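Local coordinates for protein lysozyme, putative (Bacillus anthracis, PDB 2WAG) that is a family GH25 lysozyme that probably hydrolyses the glycan strands of bacterial cell-wall peptidoglycan, apparently by a neighbouring-group mechanism with retention of anomeric configuration, at residues I28-L33 with T66-G71; V128-L133 with V141-T146; E148-Y153 with I163-V168. All blocks are in the same frame, centred on the assembly; numbering follows the deposited sequence.

Contact 1: I28-L33 with T66-G71; sequences IDWREL and TSMRVG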
loop_
_atom_site.group_PDB
_atom_site.type_symbol
_atom_site.label_atom_id
_atom_site.label_comp_id
_atom_site.label_asym_id
_atom_site.label_seq_id
_atom_site.Cartn_x
_atom_site.Cartn_y
_atom_site.Cartn_z
ATOM N N ILE A 28 -9.562 16.399 4.652
ATOM C CA ILE A 28 -10.707 15.514 4.630
ATOM C C ILE A 28 -11.990 16.272 4.904
ATOM O O ILE A 28 -12.067 17.077 5.836
ATOM C CB ILE A 28 -10.542 14.415 5.672
ATOM C CG1 ILE A 28 -9.367 13.514 5.299
ATOM C CG2 ILE A 28 -11.831 13.619 5.821
ATOM C CD1 ILE A 28 -8.831 12.775 6.468
ATOM N N ASP A 29 -12.996 16.018 4.071
ATOM C CA ASP A 29 -14.315 16.576 4.272
ATOM C C ASP A 29 -15.079 15.543 5.105
ATOM O O ASP A 29 -15.623 14.568 4.575
ATOM C CB ASP A 29 -15.002 16.800 2.922
ATOM C CG ASP A 29 -16.389 17.418 3.057
ATOM O OD1 ASP A 29 -16.993 17.355 4.141
ATOM O OD2 ASP A 29 -16.878 17.991 2.055
ATOM N N TRP A 30 -15.092 15.743 6.416
ATOM C CA TRP A 30 -15.659 14.744 7.319
ATOM C C TRP A 30 -17.161 14.604 7.142
ATOM O O TRP A 30 -17.701 13.500 7.248
ATOM C CB TRP A 30 -15.293 15.070 8.779
ATOM C CG TRP A 30 -13.832 14.812 9.011
ATOM C CD1 TRP A 30 -12.807 15.714 8.999
ATOM C CD2 TRP A 30 -13.236 13.530 9.203
ATOM N NE1 TRP A 30 -11.604 15.061 9.200
ATOM C CE2 TRP A 30 -11.847 13.721 9.337
ATOM C CE3 TRP A 30 -13.749 12.234 9.274
ATOM C CZ2 TRP A 30 -10.962 12.652 9.533
ATOM C CZ3 TRP A 30 -12.872 11.178 9.468
ATOM C CH2 TRP A 30 -11.498 11.390 9.597
ATOM N N ARG A 31 -17.839 15.702 6.832
ATOM C CA ARG A 31 -19.275 15.616 6.592
ATOM C C ARG A 31 -19.580 14.747 5.366
ATOM O O ARG A 31 -20.576 14.025 5.334
ATOM C CB ARG A 31 -19.905 17.009 6.465
ATOM C CG ARG A 31 -18.968 18.110 5.971
ATOM C CD ARG A 31 -18.127 18.762 7.099
ATOM N NE ARG A 31 -16.713 18.393 7.052
ATOM C CZ ARG A 31 -15.738 18.981 7.758
ATOM N NH1 ARG A 31 -16.016 19.945 8.631
ATOM N NH2 ARG A 31 -14.492 18.551 7.640
ATOM N N GLU A 32 -18.716 14.807 4.359
ATOM C CA GLU A 32 -18.897 13.987 3.177
ATOM C C GLU A 32 -18.668 12.506 3.454
ATOM O O GLU A 32 -19.385 11.640 2.926
ATOM C CB GLU A 32 -18.013 14.473 2.034
ATOM C CG GLU A 32 -18.481 13.967 0.681
ATOM C CD GLU A 32 -19.842 14.531 0.233
ATOM O OE1 GLU A 32 -20.357 15.494 0.826
ATOM O OE2 GLU A 32 -20.410 13.988 -0.734
ATOM N N LEU A 33 -17.686 12.190 4.304
ATOM C CA LEU A 33 -17.515 10.786 4.719
ATOM C C LEU A 33 -18.719 10.287 5.499
ATOM O O LEU A 33 -19.172 9.142 5.322
ATOM C CB LEU A 33 -16.226 10.564 5.528
ATOM C CG LEU A 33 -14.915 10.711 4.753
ATOM C CD1 LEU A 33 -13.712 10.591 5.706
ATOM C CD2 LEU A 33 -14.818 9.683 3.631
ATOM N N THR A 66 -19.124 15.647 13.619
ATOM C CA THR A 66 -20.089 14.762 12.970
ATOM C C THR A 66 -20.693 13.808 13.998
ATOM O O THR A 66 -20.351 13.864 15.192
ATOM C CB THR A 66 -19.430 13.922 11.832
ATOM O OG1 THR A 66 -18.638 12.869 12.395
ATOM C CG2 THR A 66 -18.577 14.793 10.883
ATOM N N SER A 67 -21.539 12.896 13.533
ATOM C CA SER A 67 -22.136 11.841 14.347
ATOM C C SER A 67 -21.269 10.577 14.400
ATOM O O SER A 67 -21.666 9.589 15.001
ATOM C CB SER A 67 -23.516 11.475 13.780
ATOM O OG SER A 67 -23.391 10.836 12.519
ATOM N N MET A 68 -20.123 10.600 13.723
ATOM C CA MET A 68 -19.261 9.412 13.678
ATOM C C MET A 68 -18.630 9.141 15.025
ATOM O O MET A 68 -18.366 10.074 15.781
ATOM C CB MET A 68 -18.135 9.582 12.649
ATOM C CG MET A 68 -18.648 9.768 11.185
ATOM S SD MET A 68 -17.431 10.322 9.942
ATOM C CE MET A 68 -16.383 8.871 10.026
ATOM N N ARG A 69 -18.359 7.876 15.322
ATOM C CA ARG A 69 -17.565 7.564 16.515
ATOM C C ARG A 69 -16.103 7.768 16.134
ATOM O O ARG A 69 -15.673 7.321 15.071
ATOM C CB ARG A 69 -17.811 6.135 16.981
ATOM C CG ARG A 69 -19.265 5.848 17.347
ATOM C CD ARG A 69 -19.384 4.771 18.420
ATOM N NE ARG A 69 -18.851 5.296 19.669
ATOM C CZ ARG A 69 -18.506 4.559 20.720
ATOM N NH1 ARG A 69 -17.984 5.161 21.791
ATOM N NH2 ARG A 69 -18.683 3.251 20.694
ATOM N N VAL A 70 -15.340 8.437 16.996
ATOM C CA VAL A 70 -13.995 8.854 16.629
ATOM C C VAL A 70 -12.967 8.408 17.665
ATOM O O VAL A 70 -13.187 8.550 18.880
ATOM C CB VAL A 70 -13.912 10.404 16.467
ATOM C CG1 VAL A 70 -12.530 10.835 16.036
ATOM C CG2 VAL A 70 -14.947 10.893 15.489
ATOM N N GLY A 71 -11.850 7.857 17.192
ATOM C CA GLY A 71 -10.741 7.509 18.057
ATOM C C GLY A 71 -9.442 7.977 17.431
ATOM O O GLY A 71 -9.414 8.474 16.290
#
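Trp30, the first residue of the short helix 30-34, meets Thr66 and Met68. Its side chain begins at CB, which lies 3.9 Å from the methyl carbon CG2 of Thr66. With CG beside the backbone N (chi1 -71°), the indole continues past Met68, whose SD reaches CE3 of Trp30 at 4.2 Å, close to the ring plane at the six-membered edge. Within segment 28-33, CG2 of Ile28 sits over the ring centre, 3.5 Å above one face; Met68 and Ile28 are each described in one of two deposited conformers. At the pyrrole end, NE1 hydrogen-bonds OD1 of Asn59 on helix 56-64, and the side chain also packs on Val19 and Val21 of strand 17-21 and Ala41 of strand 40-47. The contact thus ties the short helix 30-34 of the TIM-barrel-type GH25 fold to the residues leading into strand 69-75, which lies parallel to strand 40-47. Thr66 shapes this entry: its OG1 accepts from Met68 N at 3.0 Å (160°), an ST turn, and also bonds to Ala63 O, while CG2 packs on CB of Trp30. At the start of the helix, Asp29 is the N-cap, OD1 taking Glu32 N at 3.1 Å from above the carboxylate plane.

Contact 2: V128-L133 with V141-T146; sequences VMIEML and VILYAT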
loop_
_atom_site.group_PDB
_atom_site.type_symbol
_atom_site.label_atom_id
_atom_site.label_comp_id
_atom_site.label_asym_id
_atom_site.label_seq_id
_atom_site.Cartn_x
_atom_site.Cartn_y
_atom_site.Cartn_z
ATOM N N VAL A 128 3.898 -1.783 28.576
ATOM C CA VAL A 128 3.859 -0.539 29.325
ATOM C C VAL A 128 2.875 0.457 28.683
ATOM O O VAL A 128 2.077 1.098 29.368
ATOM C CB VAL A 128 5.252 0.096 29.455
ATOM C CG1 VAL A 128 5.133 1.511 29.994
ATOM C CG2 VAL A 128 6.155 -0.786 30.327
ATOM N N MET A 129 2.933 0.595 27.354
ATOM C CA MET A 129 2.015 1.506 26.675
ATOM C C MET A 129 0.558 1.135 26.936
ATOM O O MET A 129 -0.267 2.003 27.229
ATOM C CB MET A 129 2.221 1.455 25.171
ATOM C CG MET A 129 3.426 2.150 24.679
ATOM S SD MET A 129 3.271 2.590 22.927
ATOM C CE MET A 129 2.051 3.727 22.960
ATOM N N ILE A 130 0.241 -0.147 26.761
ATOM C CA ILE A 130 -1.125 -0.610 26.965
ATOM C C ILE A 130 -1.579 -0.286 28.396
ATOM O O ILE A 130 -2.679 0.248 28.604
ATOM C CB ILE A 130 -1.223 -2.099 26.690
ATOM C CG1 ILE A 130 -0.992 -2.400 25.211
ATOM C CG2 ILE A 130 -2.602 -2.647 27.164
ATOM C CD1 ILE A 130 -0.587 -3.826 24.950
ATOM N N GLU A 131 -0.741 -0.607 29.389
ATOM C CA GLU A 131 -1.112 -0.354 30.775
ATOM C C GLU A 131 -1.423 1.127 30.997
ATOM O O GLU A 131 -2.425 1.500 31.619
ATOM C CB GLU A 131 0.019 -0.800 31.702
ATOM C CG GLU A 131 -0.364 -0.632 33.182
ATOM C CD GLU A 131 0.733 -1.027 34.112
ATOM O OE1 GLU A 131 1.173 -2.196 34.084
ATOM O OE2 GLU A 131 1.127 -0.167 34.922
ATOM N N MET A 132 -0.562 1.991 30.474
ATOM C CA MET A 132 -0.744 3.415 30.697
ATOM C C MET A 132 -1.959 3.984 29.968
ATOM O O MET A 132 -2.687 4.827 30.519
ATOM C CB MET A 132 0.526 4.183 30.304
ATOM C CG MET A 132 1.711 3.815 31.200
ATOM S SD MET A 132 3.229 4.650 30.739
ATOM C CE MET A 132 2.805 6.356 31.034
ATOM N N LEU A 133 -2.194 3.546 28.728
ATOM C CA LEU A 133 -3.351 4.045 27.984
ATOM C C LEU A 133 -4.660 3.512 28.547
ATOM O O LEU A 133 -5.646 4.241 28.625
ATOM C CB LEU A 133 -3.270 3.678 26.497
ATOM C CG LEU A 133 -2.336 4.530 25.626
ATOM C CD1 LEU A 133 -2.463 4.158 24.150
ATOM C CD2 LEU A 133 -2.446 6.010 25.827
ATOM N N VAL A 141 -7.541 -1.245 25.251
ATOM C CA VAL A 141 -6.745 -0.780 24.118
ATOM C C VAL A 141 -6.879 -1.722 22.922
ATOM O O VAL A 141 -7.004 -2.962 23.065
ATOM C CB VAL A 141 -5.288 -0.610 24.564
ATOM C CG1 VAL A 141 -4.370 -0.277 23.384
ATOM C CG2 VAL A 141 -5.232 0.455 25.658
ATOM N N ILE A 142 -6.908 -1.114 21.734
ATOM C CA ILE A 142 -6.909 -1.854 20.475
ATOM C C ILE A 142 -5.498 -1.896 19.898
ATOM O O ILE A 142 -4.829 -0.865 19.854
ATOM C CB ILE A 142 -7.834 -1.134 19.458
ATOM C CG1 ILE A 142 -9.293 -1.090 19.951
ATOM C CG2 ILE A 142 -7.766 -1.828 18.103
ATOM C CD1 ILE A 142 -10.078 0.020 19.299
ATOM N N LEU A 143 -5.063 -3.078 19.455
ATOM C CA LEU A 143 -3.806 -3.196 18.720
ATOM C C LEU A 143 -4.110 -3.424 17.247
ATOM O O LEU A 143 -4.803 -4.396 16.913
ATOM C CB LEU A 143 -2.967 -4.366 19.236
ATOM C CG LEU A 143 -2.591 -4.296 20.720
ATOM C CD1 LEU A 143 -1.838 -5.546 21.134
ATOM C CD2 LEU A 143 -1.759 -3.030 21.033
ATOM N N TYR A 144 -3.610 -2.527 16.390
ATOM C CA TYR A 144 -3.644 -2.750 14.947
ATOM C C TYR A 144 -2.338 -3.395 14.554
ATOM O O TYR A 144 -1.269 -2.975 15.023
ATOM C CB TYR A 144 -3.775 -1.421 14.215
ATOM C CG TYR A 144 -3.538 -1.534 12.718
ATOM C CD1 TYR A 144 -4.590 -1.766 11.827
ATOM C CD2 TYR A 144 -2.242 -1.405 12.199
ATOM C CE1 TYR A 144 -4.352 -1.854 10.451
ATOM C CE2 TYR A 144 -1.992 -1.515 10.834
ATOM C CZ TYR A 144 -3.049 -1.717 9.963
ATOM O OH TYR A 144 -2.791 -1.770 8.611
ATOM N N ALA A 145 -2.414 -4.351 13.684
ATOM C CA ALA A 145 -1.212 -4.990 13.143
ATOM C C ALA A 145 -1.408 -5.487 11.731
ATOM O O ALA A 145 -2.487 -5.810 11.376
ATOM C CB ALA A 145 -0.779 -6.164 14.026
ATOM N N THR A 146 -0.304 -5.551 11.002
ATOM C CA THR A 146 -0.270 -6.309 9.757
ATOM C C THR A 146 -0.107 -7.803 10.092
ATOM O O THR A 146 0.247 -8.179 11.228
ATOM C CB THR A 146 0.918 -5.858 8.914
ATOM O OG1 THR A 146 2.101 -6.050 9.699
ATOM C CG2 THR A 146 0.770 -4.386 8.494
#
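Val141 packs against both Ile130 and Leu133, and CD2 of Leu143 continues the apolar seam at the tip of Ile130. Of the contacts between hydrocarbon groups, the tightest has CG2 of Val141 against CB of Leu133 at 3.9 Å. Val141 is turned with CG1 anti to the backbone N (chi1 173°), which leaves CG2 as the branch that meets the helix. The second branch of Ile130, CG2, stands 4.3 Å from CB of Val141. The longer arm of Ile130 leads instead to Leu143: CD1 reaches CD2 of Leu143 at 4.2 Å, and these two side chains cross at about a right angle. Each of the four residues is buried. They fasten helix 119-137 to strand 142-145 in the beta-alpha-beta unit that begins at strand 103-106, a building block of the GH25 barrel, and Ile104 of that first strand also touches Ile130. One approach involves a polar atom, and no hydrogen bond crosses. Val141 CG2 lies 3.9 Å from the carbonyl O of Ile130, a van der Waals approach. Backbone hydrogen bonds stay within the helix on one side, where Leu133 N donates to Met129 O at 2.9 Å, and run between neighbouring strands on the other, where Leu143 pairs with Asp162 and Trp164. Leu133 also packs on Phe89 and Ile90 of helix 82-92.

Contact 3: E148-Y153 with I163-V168; sequences EAYDLY and IWIRSV. With SO4 (sulfate ion), chain F.
Tyr150 reaches from helix 147-154 across to Ile163 and Ile165, two residues that turn toward the helix from strand 162-166. Its CE1 is 3.9 Å from CG2 of Ile163, and the two side chains cross at about a right angle; the methyl approaches the ring obliquely. Nearer the backbone, CB of Tyr150 meets CD1 of Ile165 at 4.2 Å. CG of Tyr150 is trans to its own nitrogen (chi1 -176°), a setting that carries the ring down to the strand. The phenol OH is hydrogen-bonded to Asp176 OD1, which helps hold the far end of the ring, and Leu174 packs on both Tyr150 and Ile165. This apolar joint closes the beta-alpha-beta unit of strand 142-145, helix 147-154 and strand 162-166 in the GH25 barrel. The nearest atom of the Tyr150 side chain is about 3 Å from a magnesium ion whose site includes Ile154 and Ala157. At the carboxyl end of the strand the chemistry becomes polar. A sulfate, probably from the crystallisation liquor, is held by Arg166 and the following loop. Arg166 NH2 donates to sulfate O1 at 2.9 Å (167°), with O1 in the guanidinium plane at its edge. NE donates to O3 at 3.1 Å, a less straight bond. O3 also takes the backbone N of Val168 at 2.9 Å (171°), so two donors grip this one oxygen. The bend of the Arg166 chain at chi3 brings NE and NH2 round to the anion, in the conformer described of two deposited. Further out, Ser167 OG bonds to Thr170 O and its carbonyl O to Trp183 NE1, which tether the loop carrying Val168 N.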
loop_
_atom_site.group_PDB
_atom_site.type_symbol
_atom_site.label_atom_id
_atom_site.label_comp_id
_atom_site.label_asym_id
_atom_site.label_seq_id
_atom_site.Cartn_x
_atom_site.Cartn_y
_atom_site.Cartn_z
ATOM N N GLU A 148 2.245 -9.876 9.209
ATOM C CA GLU A 148 3.611 -10.220 9.610
ATOM C C GLU A 148 3.920 -9.754 11.032
ATOM O O GLU A 148 4.542 -10.491 11.813
ATOM C CB GLU A 148 4.621 -9.667 8.591
ATOM C CG GLU A 148 4.527 -10.396 7.247
ATOM C CD GLU A 148 5.544 -9.953 6.249
ATOM O OE1 GLU A 148 5.950 -8.769 6.286
ATOM O OE2 GLU A 148 5.934 -10.798 5.404
ATOM N N ALA A 149 3.497 -8.539 11.375
ATOM C CA ALA A 149 3.727 -8.053 12.725
ATOM C C ALA A 149 2.888 -8.835 13.739
ATOM O O ALA A 149 3.356 -9.126 14.849
ATOM C CB ALA A 149 3.472 -6.543 12.805
ATOM N N TYR A 150 1.655 -9.175 13.373
ATOM C CA TYR A 150 0.833 -9.967 14.256
ATOM C C TYR A 150 1.535 -11.298 14.530
ATOM O O TYR A 150 1.685 -11.715 15.688
ATOM C CB TYR A 150 -0.547 -10.210 13.632
ATOM C CG TYR A 150 -1.471 -10.949 14.571
ATOM C CD1 TYR A 150 -2.246 -10.244 15.488
ATOM C CD2 TYR A 150 -1.559 -12.344 14.573
ATOM C CE1 TYR A 150 -3.080 -10.900 16.376
ATOM C CE2 TYR A 150 -2.405 -13.014 15.450
ATOM C CZ TYR A 150 -3.155 -12.283 16.366
ATOM O OH TYR A 150 -3.998 -12.939 17.233
ATOM N N ASP A 151 1.972 -11.980 13.480
ATOM C CA ASP A 151 2.535 -13.317 13.677
ATOM C C ASP A 151 3.807 -13.295 14.519
ATOM O O ASP A 151 4.062 -14.228 15.276
ATOM C CB ASP A 151 2.777 -13.993 12.328
ATOM C CG ASP A 151 1.483 -14.399 11.642
ATOM O OD1 ASP A 151 0.404 -14.363 12.278
ATOM O OD2 ASP A 151 1.569 -14.774 10.455
ATOM N N LEU A 152 4.574 -12.215 14.413
ATOM C CA LEU A 152 5.860 -12.119 15.097
ATOM C C LEU A 152 5.819 -11.478 16.488
ATOM O O LEU A 152 6.749 -11.657 17.276
ATOM C CB LEU A 152 6.871 -11.374 14.217
ATOM C CG LEU A 152 7.505 -12.180 13.082
ATOM C CD1 LEU A 152 8.164 -11.257 12.070
ATOM C CD2 LEU A 152 8.507 -13.184 13.630
ATOM N N TYR A 153 4.774 -10.724 16.817
ATOM C CA TYR A 153 4.722 -10.035 18.061
ATOM C C TYR A 153 3.422 -10.171 18.853
ATOM O O TYR A 153 3.441 -10.008 20.005
ATOM C CB TYR A 153 5.016 -8.575 17.838
ATOM C CG TYR A 153 6.337 -8.311 17.166
ATOM C CD1 TYR A 153 7.500 -8.816 17.688
ATOM C CD2 TYR A 153 6.423 -7.588 16.024
ATOM C CE1 TYR A 153 8.711 -8.572 17.070
ATOM C CE2 TYR A 153 7.601 -7.355 15.411
ATOM C CZ TYR A 153 8.743 -7.835 15.944
ATOM O OH TYR A 153 9.933 -7.590 15.297
ATOM N N ILE A 163 -8.130 -6.771 18.757
ATOM C CA ILE A 163 -7.268 -6.800 17.574
ATOM C C ILE A 163 -7.940 -6.170 16.362
ATOM O O ILE A 163 -9.104 -6.453 16.047
ATOM C CB ILE A 163 -6.835 -8.248 17.219
ATOM C CG1 ILE A 163 -6.199 -8.954 18.436
ATOM C CG2 ILE A 163 -5.902 -8.245 15.990
ATOM C CD1 ILE A 163 -5.000 -8.210 19.014
ATOM N N TRP A 164 -7.178 -5.300 15.711
ATOM C CA TRP A 164 -7.575 -4.705 14.448
ATOM C C TRP A 164 -6.564 -5.227 13.421
ATOM O O TRP A 164 -5.376 -4.898 13.496
ATOM C CB TRP A 164 -7.557 -3.181 14.591
ATOM C CG TRP A 164 -7.830 -2.361 13.357
ATOM C CD1 TRP A 164 -8.210 -2.785 12.103
ATOM C CD2 TRP A 164 -7.714 -0.944 13.293
ATOM N NE1 TRP A 164 -8.332 -1.688 11.263
ATOM C CE2 TRP A 164 -8.014 -0.550 11.968
ATOM C CE3 TRP A 164 -7.328 0.033 14.225
ATOM C CZ2 TRP A 164 -7.956 0.790 11.557
ATOM C CZ3 TRP A 164 -7.278 1.345 13.836
ATOM C CH2 TRP A 164 -7.573 1.724 12.504
ATOM N N ILE A 165 -7.002 -6.089 12.500
ATOM C CA ILE A 165 -6.077 -6.770 11.582
ATOM C C ILE A 165 -6.160 -6.196 10.169
ATOM O O ILE A 165 -7.258 -5.943 9.651
ATOM C CB ILE A 165 -6.357 -8.306 11.569
ATOM C CG1 ILE A 165 -5.293 -9.064 10.765
ATOM C CG2 ILE A 165 -7.774 -8.632 11.069
ATOM C CD1 ILE A 165 -3.872 -9.023 11.358
ATOM N N ARG A 166 -5.005 -5.993 9.541
ATOM C CA ARG A 166 -4.993 -5.650 8.122
ATOM C C ARG A 166 -5.097 -6.923 7.292
ATOM O O ARG A 166 -4.309 -7.855 7.462
ATOM C CB ARG A 166 -3.711 -4.900 7.744
ATOM C CG ARG A 166 -3.774 -4.334 6.325
ATOM C CD ARG A 166 -2.462 -3.709 5.852
ATOM N NE ARG A 166 -1.547 -4.740 5.366
ATOM C CZ ARG A 166 -0.269 -4.532 5.048
ATOM N NH1 ARG A 166 0.281 -3.324 5.169
ATOM N NH2 ARG A 166 0.462 -5.545 4.605
ATOM N N SER A 167 -6.065 -6.943 6.381
ATOM C CA SER A 167 -6.180 -8.042 5.427
ATOM C C SER A 167 -6.779 -7.520 4.121
ATOM O O SER A 167 -8.006 -7.548 3.941
ATOM C CB SER A 167 -7.026 -9.164 6.019
ATOM O OG SER A 167 -7.018 -10.314 5.188
ATOM N N VAL A 168 -5.922 -6.981 3.257
ATOM C CA VAL A 168 -6.399 -6.273 2.057
ATOM C C VAL A 168 -6.474 -7.138 0.808
ATOM O O VAL A 168 -6.943 -6.656 -0.226
ATOM C CB VAL A 168 -5.594 -4.974 1.772
ATOM C CG1 VAL A 168 -5.607 -4.051 2.982
ATOM C CG2 VAL A 168 -4.168 -5.257 1.340
HETATM S S SO4 F . -2.348 -8.009 3.396
HETATM O O1 SO4 F . -1.066 -8.002 4.131
HETATM O O2 SO4 F . -2.810 -9.335 3.702
HETATM O O3 SO4 F . -3.144 -6.987 3.954
HETATM O O4 SO4 F . -1.869 -7.863 2.052
#

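Overall arrangement
All three contacts reach the same curled sheet, but from different stations round it. Contacts 2 and 3 are buried helix-to-strand joints in consecutive beta-alpha-beta units; strands 142-145 and 162-166 are neighbours, linked by probable backbone hydrogen bonds such as Leu143 O to Trp164 N. Contact 1 lies on the opposite side of the chain's centre, about 24 and 26 Å from the other two between centres, and is only partly buried. Contact 2 is essentially aliphatic, and contact 3 adds a tyrosine ring and, beyond the apolar joint, an anion held by Arg166. Contact 1 instead mixes an indole, a threonine methyl and a sulfur, with an ST turn in one segment and an N-cap in the other.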